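Local coordinates for protein predicted phosphatase, HAD family (Clostridium acetobutylicum, PDB 3MC1) that is a predicted phosphatase of the haloacid dehalogenase superfamily that binds a sodium ion and probably hydrolyses phosphate esters, at residues S25-L30 with E38-L43; P50-F55 with T65-I70. All blocks are in the same frame, centred on the assembly; numbering follows the deposited sequence.

Contact 1: residues S25-L30 with E38-L43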
loop_
_atom_site.group_PDB
_atom_site.type_symbol
_atom_site.label_atom_id
_atom_site.label_comp_id
_atom_site.label_asym_id
_atom_site.label_seq_id
_atom_site.Cartn_x
_atom_site.Cartn_y
_atom_site.Cartn_z
ATOM N N SER A 25 -4.328 -0.432 -15.729
ATOM C CA SER A 25 -5.675 0.041 -15.416
ATOM C C SER A 25 -5.733 1.563 -15.580
ATOM O O SER A 25 -6.734 2.114 -16.037
ATOM C CB SER A 25 -6.073 -0.349 -13.982
ATOM O OG SER A 25 -6.083 -1.759 -13.826
ATOM N N VAL A 26 -4.657 2.241 -15.199
ATOM C CA VAL A 26 -4.598 3.691 -15.335
ATOM C C VAL A 26 -4.549 4.051 -16.826
ATOM O O VAL A 26 -5.253 4.954 -17.270
ATOM C CB VAL A 26 -3.350 4.262 -14.630
ATOM C CG1 VAL A 26 -3.280 5.781 -14.819
ATOM C CG2 VAL A 26 -3.399 3.901 -13.149
ATOM N N LYS A 27 -3.724 3.338 -17.590
ATOM C CA LYS A 27 -3.614 3.599 -19.023
ATOM C C LYS A 27 -4.963 3.375 -19.691
ATOM O O LYS A 27 -5.366 4.145 -20.567
ATOM C CB LYS A 27 -2.564 2.692 -19.672
ATOM C CG LYS A 27 -2.460 2.885 -21.180
ATOM C CD LYS A 27 -1.675 1.760 -21.838
ATOM C CE LYS A 27 -0.233 2.148 -22.117
ATOM N NZ LYS A 27 -0.126 3.101 -23.265
ATOM N N TYR A 28 -5.657 2.317 -19.277
ATOM C CA TYR A 28 -6.972 2.009 -19.833
ATOM C C TYR A 28 -7.932 3.158 -19.548
ATOM O O TYR A 28 -8.736 3.539 -20.402
ATOM C CB TYR A 28 -7.544 0.731 -19.214
ATOM C CG TYR A 28 -9.007 0.541 -19.535
ATOM C CD1 TYR A 28 -9.408 0.066 -20.784
ATOM C CD2 TYR A 28 -9.997 0.891 -18.614
ATOM C CE1 TYR A 28 -10.756 -0.053 -21.114
ATOM C CE2 TYR A 28 -11.352 0.775 -18.932
ATOM C CZ TYR A 28 -11.720 0.304 -20.188
ATOM O OH TYR A 28 -13.050 0.207 -20.529
ATOM N N SER A 29 -7.849 3.694 -18.333
ATOM C CA SER A 29 -8.704 4.800 -17.914
ATOM C C SER A 29 -8.373 6.104 -18.641
ATOM O O SER A 29 -9.268 6.792 -19.136
ATOM C CB SER A 29 -8.571 5.021 -16.406
ATOM O OG SER A 29 -9.335 6.139 -15.994
ATOM N N LEU A 30 -7.089 6.438 -18.698
ATOM C CA LEU A 30 -6.649 7.668 -19.346
ATOM C C LEU A 30 -6.973 7.673 -20.835
ATOM O O LEU A 30 -7.362 8.705 -21.384
ATOM C CB LEU A 30 -5.144 7.865 -19.146
ATOM C CG LEU A 30 -4.672 8.089 -17.706
ATOM C CD1 LEU A 30 -3.155 8.114 -17.670
ATOM C CD2 LEU A 30 -5.244 9.391 -17.165
ATOM N N GLU A 38 3.133 7.142 -23.280
ATOM C CA GLU A 38 4.216 6.477 -23.999
ATOM C C GLU A 38 4.497 5.084 -23.435
ATOM O O GLU A 38 4.450 4.090 -24.164
ATOM C CB GLU A 38 5.494 7.331 -23.973
ATOM C CG GLU A 38 6.216 7.414 -22.627
ATOM C CD GLU A 38 5.513 8.299 -21.617
ATOM O OE1 GLU A 38 4.360 7.993 -21.237
ATOM O OE2 GLU A 38 6.122 9.307 -21.199
ATOM N N ASP A 39 4.788 5.004 -22.142
ATOM C CA ASP A 39 5.052 3.717 -21.524
ATOM C C ASP A 39 4.491 3.668 -20.109
ATOM O O ASP A 39 4.529 4.655 -19.373
ATOM C CB ASP A 39 6.554 3.421 -21.515
ATOM C CG ASP A 39 7.325 4.329 -20.585
ATOM O OD1 ASP A 39 7.123 5.558 -20.653
ATOM O OD2 ASP A 39 8.139 3.813 -19.790
ATOM N N LEU A 40 3.966 2.502 -19.752
ATOM C CA LEU A 40 3.366 2.260 -18.449
ATOM C C LEU A 40 4.227 2.747 -17.298
ATOM O O LEU A 40 3.723 3.332 -16.340
ATOM C CB LEU A 40 3.094 0.765 -18.288
ATOM C CG LEU A 40 2.146 0.149 -19.320
ATOM C CD1 LEU A 40 2.162 -1.361 -19.191
ATOM C CD2 LEU A 40 0.747 0.697 -19.111
ATOM N N SER A 41 5.527 2.503 -17.399
ATOM C CA SER A 41 6.466 2.900 -16.361
ATOM C C SER A 41 6.264 4.338 -15.884
ATOM O O SER A 41 6.508 4.651 -14.720
ATOM C CB SER A 41 7.897 2.721 -16.863
ATOM O OG SER A 41 8.829 2.990 -15.831
ATOM N N SER A 42 5.812 5.213 -16.776
ATOM C CA SER A 42 5.596 6.604 -16.403
ATOM C C SER A 42 4.384 6.759 -15.482
ATOM O O SER A 42 4.110 7.847 -14.972
ATOM C CB SER A 42 5.421 7.469 -17.655
ATOM O OG SER A 42 4.235 7.142 -18.350
ATOM N N LEU A 43 3.658 5.666 -15.270
ATOM C CA LEU A 43 2.488 5.693 -14.406
ATOM C C LEU A 43 2.763 4.992 -13.072
ATOM O O LEU A 43 1.845 4.742 -12.295
ATOM C CB LEU A 43 1.294 5.030 -15.108
ATOM C CG LEU A 43 0.841 5.679 -16.419
ATOM C CD1 LEU A 43 -0.325 4.900 -17.016
ATOM C CD2 LEU A 43 0.450 7.123 -16.158
#
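The carbonyl O of Asp39, just ahead of the Leu40 that packs on Lys27, takes the backbone N-H of Ser42 at 2.9 Å. Ser42 OG also lies 2.7 Å from this Asp39 O, and it is 3.0 Å from Glu38 OE1. Glu38 OE1 in addition receives the N-H of Asp39 on its anti side, 21° out of the carboxylate plane. These bonds curl 38-43 into a compact turn with a short 3-10 segment, which presents Leu40 and Leu43 to helix 19-31.

Leu43 is the wedge. Its CD1 rests 3.8 Å from Val26 CG1 and also meets the backbone N of Lys27. The other branch, CD2, comes tip to tip with Leu30 CD1 at 4.0 Å. One leucine thus spans a full turn of the helix, touching Val26, Lys27 and Leu30. Beside it, Lys27 and Leu40 cross at nearly a right angle, and Lys27 CE presses on Leu40 CD2 at 3.5 Å, tight for two carbons. The lysine leaves the helix with CG anti to the backbone N (chi1 177°), then bends at its last two torsions, and NZ finds a hydrogen-bond partner in Val37 O. Glu38 OE1 is 6.9 Å from that NZ, which would leave at most a modest attraction.

Around this packing, Tyr59 of helix 51-59 touches both Leu30 and Leu43, while Tyr73 of helix 63-81 and Phe46 close over Val26. The turn thus lies against helix 19-31, with helices 51-59 and 63-81 packed around the same cluster.

Contact 2: residues P50-F55 with T65-I70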
loop_
_atom_site.group_PDB
_atom_site.type_symbol
_atom_site.label_atom_id
_atom_site.label_comp_id
_atom_site.label_asym_id
_atom_site.label_seq_id
_atom_site.Cartn_x
_atom_site.Cartn_y
_atom_site.Cartn_z
ATOM N N PRO A 50 -3.950 7.170 -2.997
ATOM C CA PRO A 50 -5.344 7.013 -3.429
ATOM C C PRO A 50 -5.425 7.431 -4.902
ATOM O O PRO A 50 -4.830 8.430 -5.291
ATOM C CB PRO A 50 -6.105 7.976 -2.516
ATOM C CG PRO A 50 -5.247 8.039 -1.281
ATOM C CD PRO A 50 -3.845 8.081 -1.843
ATOM N N LEU A 51 -6.133 6.669 -5.723
ATOM C CA LEU A 51 -6.244 7.016 -7.140
ATOM C C LEU A 51 -6.737 8.444 -7.348
ATOM O O LEU A 51 -6.224 9.171 -8.202
ATOM C CB LEU A 51 -7.199 6.058 -7.863
ATOM C CG LEU A 51 -6.721 4.622 -8.054
ATOM C CD1 LEU A 51 -7.783 3.832 -8.787
ATOM C CD2 LEU A 51 -5.405 4.614 -8.827
ATOM N N LYS A 52 -7.740 8.841 -6.572
ATOM C CA LYS A 52 -8.310 10.173 -6.712
ATOM C C LYS A 52 -7.237 11.244 -6.621
ATOM O O LYS A 52 -7.130 12.100 -7.493
ATOM C CB LYS A 52 -9.380 10.411 -5.642
ATOM C CG LYS A 52 -10.150 11.706 -5.820
ATOM C CD LYS A 52 -11.269 11.826 -4.801
ATOM C CE LYS A 52 -12.338 10.748 -4.994
ATOM N NZ LYS A 52 -13.400 10.817 -3.937
ATOM N N THR A 53 -6.434 11.187 -5.565
ATOM C CA THR A 53 -5.373 12.171 -5.377
ATOM C C THR A 53 -4.454 12.206 -6.606
ATOM O O THR A 53 -4.045 13.280 -7.065
ATOM C CB THR A 53 -4.532 11.847 -4.110
ATOM O OG1 THR A 53 -3.623 10.775 -4.387
ATOM C CG2 THR A 53 -5.437 11.413 -2.981
ATOM N N SER A 54 -4.153 11.030 -7.157
ATOM C CA SER A 54 -3.272 10.933 -8.318
ATOM C C SER A 54 -3.873 11.472 -9.622
ATOM O O SER A 54 -3.206 12.202 -10.350
ATOM C CB SER A 54 -2.821 9.480 -8.515
ATOM O OG SER A 54 -2.009 9.037 -7.429
ATOM N N PHE A 55 -5.117 11.115 -9.925
ATOM C CA PHE A 55 -5.747 11.604 -11.153
ATOM C C PHE A 55 -5.892 13.127 -11.105
ATOM O O PHE A 55 -5.702 13.816 -12.110
ATOM C CB PHE A 55 -7.119 10.952 -11.361
ATOM C CG PHE A 55 -7.055 9.588 -12.005
ATOM C CD1 PHE A 55 -6.456 9.418 -13.250
ATOM C CD2 PHE A 55 -7.604 8.472 -11.365
ATOM C CE1 PHE A 55 -6.403 8.161 -13.854
ATOM C CE2 PHE A 55 -7.557 7.213 -11.959
ATOM C CZ PHE A 55 -6.955 7.055 -13.207
ATOM N N THR A 65 -14.629 14.279 -12.040
ATOM C CA THR A 65 -13.954 13.699 -13.199
ATOM C C THR A 65 -12.989 12.595 -12.770
ATOM O O THR A 65 -12.831 11.586 -13.465
ATOM C CB THR A 65 -13.156 14.754 -13.985
ATOM O OG1 THR A 65 -14.021 15.831 -14.362
ATOM C CG2 THR A 65 -12.570 14.136 -15.244
ATOM N N ALA A 66 -12.337 12.797 -11.629
ATOM C CA ALA A 66 -11.401 11.810 -11.109
ATOM C C ALA A 66 -12.195 10.569 -10.725
ATOM O O ALA A 66 -11.722 9.440 -10.869
ATOM C CB ALA A 66 -10.662 12.369 -9.894
ATOM N N THR A 67 -13.413 10.786 -10.247
ATOM C CA THR A 67 -14.275 9.684 -9.851
ATOM C C THR A 67 -14.667 8.841 -11.059
ATOM O O THR A 67 -14.800 7.620 -10.960
ATOM C CB THR A 67 -15.540 10.201 -9.162
ATOM O OG1 THR A 67 -15.171 10.888 -7.962
ATOM C CG2 THR A 67 -16.464 9.047 -8.812
ATOM N N VAL A 68 -14.846 9.500 -12.200
ATOM C CA VAL A 68 -15.210 8.798 -13.427
ATOM C C VAL A 68 -14.012 7.972 -13.859
ATOM O O VAL A 68 -14.150 6.805 -14.243
ATOM C CB VAL A 68 -15.578 9.786 -14.562
ATOM C CG1 VAL A 68 -15.738 9.030 -15.882
ATOM C CG2 VAL A 68 -16.866 10.512 -14.216
ATOM N N ALA A 69 -12.838 8.598 -13.788
ATOM C CA ALA A 69 -11.586 7.958 -14.149
ATOM C C ALA A 69 -11.328 6.730 -13.272
ATOM O O ALA A 69 -10.810 5.716 -13.746
ATOM C CB ALA A 69 -10.441 8.950 -14.003
ATOM N N ILE A 70 -11.685 6.829 -11.995
ATOM C CA ILE A 70 -11.489 5.719 -11.067
ATOM C C ILE A 70 -12.370 4.547 -11.488
ATOM O O ILE A 70 -11.951 3.393 -11.430
ATOM C CB ILE A 70 -11.821 6.149 -9.612
ATOM C CG1 ILE A 70 -10.722 7.083 -9.096
ATOM C CG2 ILE A 70 -11.958 4.926 -8.713
ATOM C CD1 ILE A 70 -11.015 7.713 -7.725
#
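Phe55 lays one face of its ring over the methyl of Ala69: CB stands 3.8 Å from the ring centroid and only 5° off the normal, a CH-pi contact centred on the ring. With CG anti to its carbonyl carbon (chi1 -83°), the phenyl is carried across to helix 63-81. Its own CB meets Ala66 CB at 4.1 Å, one turn before Ala69. Ile70 crosses the ring obliquely, its CG1 reaching Phe55 CD2 and lying 3.9 Å from Leu51 CB. Further out, Ile70 CD1 fits against the backbone N of Lys52 at 3.7 Å. Lys52 adds its CG to Ala66 and runs alongside Thr67, and its NZ makes a salt bridge to Glu63.

The N-to-C directions of 51-55 and 65-70 make 118°, and their axes approach to 9.0 Å. At the start of helix 51-59, Pro50 O accepts both Ser54 N and Thr53 OG1, the hydroxyl at 2.8 Å. Phe46 stacks edge-to-face with Phe55 as well.

Between the two segments the chemistry is mostly apolar. Close fit and burial of apolar surface probably hold the interface, the small Ala69 letting the ring lie flat over its methyl, while the charge of Lys52 is answered by Glu63.

In the fold
Contact 1 is complete in the sequence before contact 2 begins, and their centres are 13 Å apart. Helices 19-31, 51-59 and 63-81 link them: the ring of Phe55 packs against Val26 and Leu30, and Ser29 OG lies 2.7 Å from Ala69 O in a probable hydrogen bond. All of this falls between strand 6-9 and strand 104-109, where many haloacid dehalogenase relatives carry a helical cap, and the arrangement is consistent with one. Both contacts probably belong to the core of that cap. Neither touches the sodium ion held by Asp10, Asp12 and Asp167, the Leu51 side chain staying about 12 Å from it.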